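Snaclec convulxin subunit alpha (Crotalus durissus, PDB 1UMR) activates platelets as a venom lectin by binding the collagen receptor glycoprotein VI. Local coordinates at residues Arg73-Lys79 and Ile101-Ser105; Met23-Asp27 and Ser69-Arg73. One frame throughout, in Å; residues are numbered along the deposited sequence.

Following the chain from the N terminus, interaction 2 comes first: the start of helix 25-35 meets strand 67-74 and closes a span of 41 residues that holds most of helix 25-35 and all of helix 47-60. Interaction 1 then closes a 21-residue loop without helix or strand, joining the end of strand 67-74 and the turn after it to the approach to strand 104-108. The two loops follow one another in series, neither nested nor crossing, and meet at Arg73, which belongs to both. Strands 67-74 and 104-108 are sheet neighbours, so helix, sheet and loop base are tied together; Ser105 OG also reaches Leu72 O, and Cys104 packs on Trp25.

Interaction 1: Arg73-Lys79 and Ile101-Ser105; sequences RVQNKEK and ITKCS
Lys103 lies against Val74 and reaches Asn76 and Glu78 at the base of the long loop of this C-type lectin-like fold, the loop that snaclecs exchange between subunits; Cys81, just beyond, is a site of the disulfide to subunit beta. Where the strands begin to pair, Val74 N gives a nearly straight hydrogen bond to Lys103 O (2.8 Å), and the same oxygen receives a CA-H...O contact from Arg73 CA at 3.3 Å. Lys103 and Cys104 form a classic beta bulge facing Ala119. From there the side chain of Lys103 passes Val74 and crosses to the turn. Lys103 CB lies 3.9 Å from Val74 CB, and Lys103 CG follows at 3.8 Å from that same atom. With CG anti to the carbonyl carbon (chi1 -80°) and the rest extended, CD carries the chain past valine, and Lys103 CE reaches Glu78 O at 3.2 Å. The ammonium then holds two backbone oxygens two residues apart, so one charge grips the main chain of the turn. Farther out, Ile101 CD1 packs on Lys79 CG, while Lys79 NZ bonds to Asp94 O. Val74 and Lys103 also pack on aromatic side chains of another chain, whose strand extends the sheet beside Arg73 and Val74. Lys103 NZ ends 3.0 Å from Asn76 O, tilted modestly from that carbonyl plane, and 3.1 Å from Glu78 O, well above the other.

Interaction 2: Met23-Asp27 and Ser69-Arg73; sequences MNWED and SIGLR
Trp25, in the first turn of helix 25-35, turns its indole toward the strand and hydrogen-bonds through NE1 to Ile70 O (2.8 Å). The bond is bent at the hydrogen, 133°, and the acceptor sits 27° out of the ring plane, yet NE1 lies in the plane of the carbonyl, so the buried donor is satisfied by main chain. CG stands anti to the backbone N (chi1 -169°), which carries the ring across to residues 69-73. Ile70 O is also 3.5 Å from Trp25 CD1. Gly71 O comes to the ring edge near CZ2.

Arg73 CD lies over one ring face, 3.8 Å from the centroid of the six-membered ring of Trp25 in a CH-pi contact, and Arg73 CB meets Trp25 CZ2 at 3.6 Å. The guanidinium does not stack; its plane is nearly perpendicular to the indole, with Trp25 CE3 at its edge. Arg73 NH1 is 3.9 Å from Glu26 OE2, a long, weak salt bridge, with the carboxylate and guanidinium planes nearly parallel.

The neighbouring backbone is paired too. Ile70 bonds to Ser105 of strand 104-108, Gly71 to Val42 and Ser69 to Pro126, while Leu72 O accepts from Ser105 OG. Cys104 packs against the tryptophan as well. The contact thus rests on a buried neutral N-H...O bond and a CH-pi contact, and the long ion pair at its exposed rim probably adds little.

Interaction 1: Arg73-Lys79 and Ile101-Ser105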
# COMPACT_ATOMS: atom_id res chain seq x y z
N ARG A 73 29.92 -31.38 -7.50
CA ARG A 73 30.69 -31.69 -6.28
C ARG A 73 30.54 -30.51 -5.32
O ARG A 73 30.42 -29.35 -5.79
CB ARG A 73 32.16 -32.06 -6.62
CG ARG A 73 33.25 -31.95 -5.44
CD ARG A 73 34.68 -32.63 -5.71
NE ARG A 73 35.35 -32.99 -4.43
CZ ARG A 73 36.31 -33.98 -4.10
NH1 ARG A 73 36.92 -34.83 -4.95
NH2 ARG A 73 36.65 -34.10 -2.80
N VAL A 74 30.54 -30.78 -4.00
CA VAL A 74 30.54 -29.71 -2.97
C VAL A 74 31.87 -28.90 -2.97
O VAL A 74 32.95 -29.47 -3.02
CB VAL A 74 30.39 -30.35 -1.55
CG1 VAL A 74 30.51 -29.27 -0.41
CG2 VAL A 74 29.07 -31.18 -1.43
N GLN A 75 31.82 -27.57 -2.89
CA GLN A 75 33.08 -26.80 -2.96
C GLN A 75 33.61 -26.58 -1.52
O GLN A 75 34.76 -26.27 -1.30
CB GLN A 75 32.89 -25.43 -3.69
CG GLN A 75 32.37 -25.55 -5.15
CD GLN A 75 33.39 -26.42 -5.99
OE1 GLN A 75 34.50 -25.96 -6.25
NE2 GLN A 75 33.02 -27.68 -6.33
N ASN A 76 32.73 -26.63 -0.56
CA ASN A 76 33.08 -26.21 0.82
C ASN A 76 34.16 -27.09 1.34
O ASN A 76 34.17 -28.31 1.09
CB ASN A 76 31.89 -26.42 1.73
CG ASN A 76 30.66 -25.78 1.22
OD1 ASN A 76 30.01 -24.94 1.91
ND2 ASN A 76 30.22 -26.23 0.10
N LYS A 77 35.03 -26.50 2.16
CA LYS A 77 36.22 -27.15 2.66
C LYS A 77 35.94 -27.90 3.97
O LYS A 77 36.54 -28.90 4.18
CB LYS A 77 37.27 -26.10 2.79
CG LYS A 77 37.64 -25.50 1.42
CD LYS A 77 38.69 -24.40 1.53
CE LYS A 77 39.32 -24.06 0.18
NZ LYS A 77 40.20 -22.90 0.41
N GLU A 78 34.96 -27.44 4.77
CA GLU A 78 34.47 -28.08 5.99
C GLU A 78 33.91 -29.46 5.62
O GLU A 78 33.50 -29.66 4.50
CB GLU A 78 33.31 -27.23 6.62
CG GLU A 78 33.48 -25.70 6.61
CD GLU A 78 32.88 -25.07 5.33
OE1 GLU A 78 33.68 -24.83 4.42
OE2 GLU A 78 31.63 -24.82 5.20
N LYS A 79 33.81 -30.34 6.61
CA LYS A 79 33.33 -31.72 6.53
C LYS A 79 31.94 -31.87 6.07
O LYS A 79 31.64 -32.78 5.31
CB LYS A 79 33.47 -32.45 7.89
CG LYS A 79 34.91 -32.96 8.23
CD LYS A 79 35.08 -33.54 9.62
CE LYS A 79 36.51 -34.01 9.75
NZ LYS A 79 36.98 -33.79 11.10
N ILE A 101 30.94 -38.55 4.90
CA ILE A 101 31.11 -37.35 4.08
C ILE A 101 30.81 -37.63 2.64
O ILE A 101 31.58 -38.39 2.01
CB ILE A 101 32.52 -36.75 4.26
CG1 ILE A 101 32.72 -36.29 5.72
CG2 ILE A 101 32.84 -35.58 3.25
CD1 ILE A 101 34.31 -35.95 5.93
N THR A 102 29.71 -37.02 2.11
CA THR A 102 29.19 -37.40 0.78
C THR A 102 29.13 -36.13 -0.03
O THR A 102 28.06 -35.49 -0.10
CB THR A 102 27.77 -38.06 0.83
OG1 THR A 102 26.83 -37.32 1.67
CG2 THR A 102 27.82 -39.51 1.53
N LYS A 103 30.28 -35.78 -0.61
CA LYS A 103 30.49 -34.51 -1.31
C LYS A 103 30.47 -34.61 -2.89
O LYS A 103 30.52 -33.58 -3.60
CB LYS A 103 31.82 -33.93 -0.88
CG LYS A 103 31.83 -33.21 0.44
CD LYS A 103 33.31 -32.68 0.76
CE LYS A 103 33.25 -31.60 1.92
NZ LYS A 103 34.69 -31.10 2.06
N CYS A 104 30.44 -35.84 -3.40
CA CYS A 104 30.27 -36.09 -4.82
C CYS A 104 28.83 -36.44 -5.23
O CYS A 104 27.85 -36.31 -4.43
CB CYS A 104 31.30 -37.14 -5.25
SG CYS A 104 32.80 -36.23 -5.23
N SER A 105 28.65 -36.86 -6.49
CA SER A 105 27.29 -37.22 -6.95
C SER A 105 27.25 -38.23 -8.06
O SER A 105 28.26 -38.53 -8.70
CB SER A 105 26.50 -36.01 -7.35
OG SER A 105 27.25 -35.47 -8.40

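Interaction 2: Met23-Asp27 and Ser69-Arg73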
# COMPACT_ATOMS: atom_id res chain seq x y z
N MET A 23 36.31 -45.91 -10.91
CA MET A 23 37.25 -44.87 -10.61
C MET A 23 36.61 -43.97 -9.61
O MET A 23 35.42 -43.97 -9.50
CB MET A 23 37.58 -44.06 -11.84
CG MET A 23 38.77 -44.64 -12.66
SD MET A 23 39.21 -43.52 -13.97
CE MET A 23 40.08 -44.52 -15.19
N ASN A 24 37.40 -43.29 -8.80
CA ASN A 24 36.73 -42.37 -7.91
C ASN A 24 36.58 -41.09 -8.67
O ASN A 24 37.15 -40.86 -9.80
CB ASN A 24 37.53 -42.16 -6.58
CG ASN A 24 38.92 -41.62 -6.82
OD1 ASN A 24 39.84 -41.81 -6.00
ND2 ASN A 24 39.08 -40.89 -7.91
N TRP A 25 35.86 -40.24 -8.00
CA TRP A 25 35.38 -39.04 -8.64
C TRP A 25 36.54 -38.19 -9.19
O TRP A 25 36.55 -37.75 -10.34
CB TRP A 25 34.45 -38.28 -7.69
CG TRP A 25 33.72 -37.18 -8.33
CD1 TRP A 25 32.36 -37.12 -8.67
CD2 TRP A 25 34.27 -35.91 -8.65
NE1 TRP A 25 32.05 -35.84 -9.15
CE2 TRP A 25 33.21 -35.09 -9.15
CE3 TRP A 25 35.55 -35.34 -8.48
CZ2 TRP A 25 33.43 -33.76 -9.52
CZ3 TRP A 25 35.77 -34.02 -8.88
CH2 TRP A 25 34.70 -33.21 -9.37
N GLU A 26 37.55 -37.98 -8.42
CA GLU A 26 38.50 -37.12 -9.04
C GLU A 26 39.36 -37.85 -10.09
O GLU A 26 39.93 -37.22 -11.00
CB GLU A 26 39.27 -36.29 -8.00
CG GLU A 26 40.59 -36.88 -7.65
CD GLU A 26 41.03 -36.75 -6.18
OE1 GLU A 26 41.82 -37.66 -5.80
OE2 GLU A 26 40.62 -35.79 -5.43
N ASP A 27 39.46 -39.16 -10.01
CA ASP A 27 40.29 -39.82 -11.02
C ASP A 27 39.52 -39.80 -12.31
O ASP A 27 40.09 -39.66 -13.37
CB ASP A 27 40.63 -41.26 -10.64
CG ASP A 27 41.75 -41.35 -9.58
OD1 ASP A 27 42.51 -40.37 -9.40
OD2 ASP A 27 41.93 -42.37 -8.88
N SER A 69 29.18 -41.89 -11.95
CA SER A 69 29.57 -40.54 -11.45
C SER A 69 29.07 -39.41 -12.42
O SER A 69 29.18 -39.55 -13.63
CB SER A 69 31.08 -40.46 -11.29
OG SER A 69 31.55 -40.96 -10.03
N ILE A 70 28.55 -38.30 -11.90
CA ILE A 70 28.45 -37.07 -12.69
C ILE A 70 29.26 -35.91 -11.97
O ILE A 70 29.93 -36.11 -10.92
CB ILE A 70 27.08 -36.71 -12.90
CG1 ILE A 70 26.55 -36.26 -11.56
CG2 ILE A 70 26.30 -37.92 -13.49
CD1 ILE A 70 25.12 -36.07 -11.48
N GLY A 71 29.27 -34.73 -12.57
CA GLY A 71 30.34 -33.75 -12.34
C GLY A 71 29.97 -32.76 -11.23
O GLY A 71 30.58 -31.68 -11.12
N LEU A 72 28.99 -33.09 -10.38
CA LEU A 72 28.64 -32.11 -9.33
C LEU A 72 29.35 -32.41 -8.07
O LEU A 72 29.33 -33.58 -7.52
CB LEU A 72 27.15 -32.15 -9.06
CG LEU A 72 26.22 -31.10 -9.59
CD1 LEU A 72 24.75 -31.44 -9.05
CD2 LEU A 72 26.59 -29.61 -9.24
N ARG A 73 29.92 -31.38 -7.50
CA ARG A 73 30.69 -31.69 -6.28
C ARG A 73 30.54 -30.51 -5.32
O ARG A 73 30.42 -29.35 -5.79
CB ARG A 73 32.16 -32.06 -6.62
CG ARG A 73 33.25 -31.95 -5.44
CD ARG A 73 34.68 -32.63 -5.71
NE ARG A 73 35.35 -32.99 -4.43
CZ ARG A 73 36.31 -33.98 -4.10
NH1 ARG A 73 36.92 -34.83 -4.95
NH2 ARG A 73 36.65 -34.10 -2.80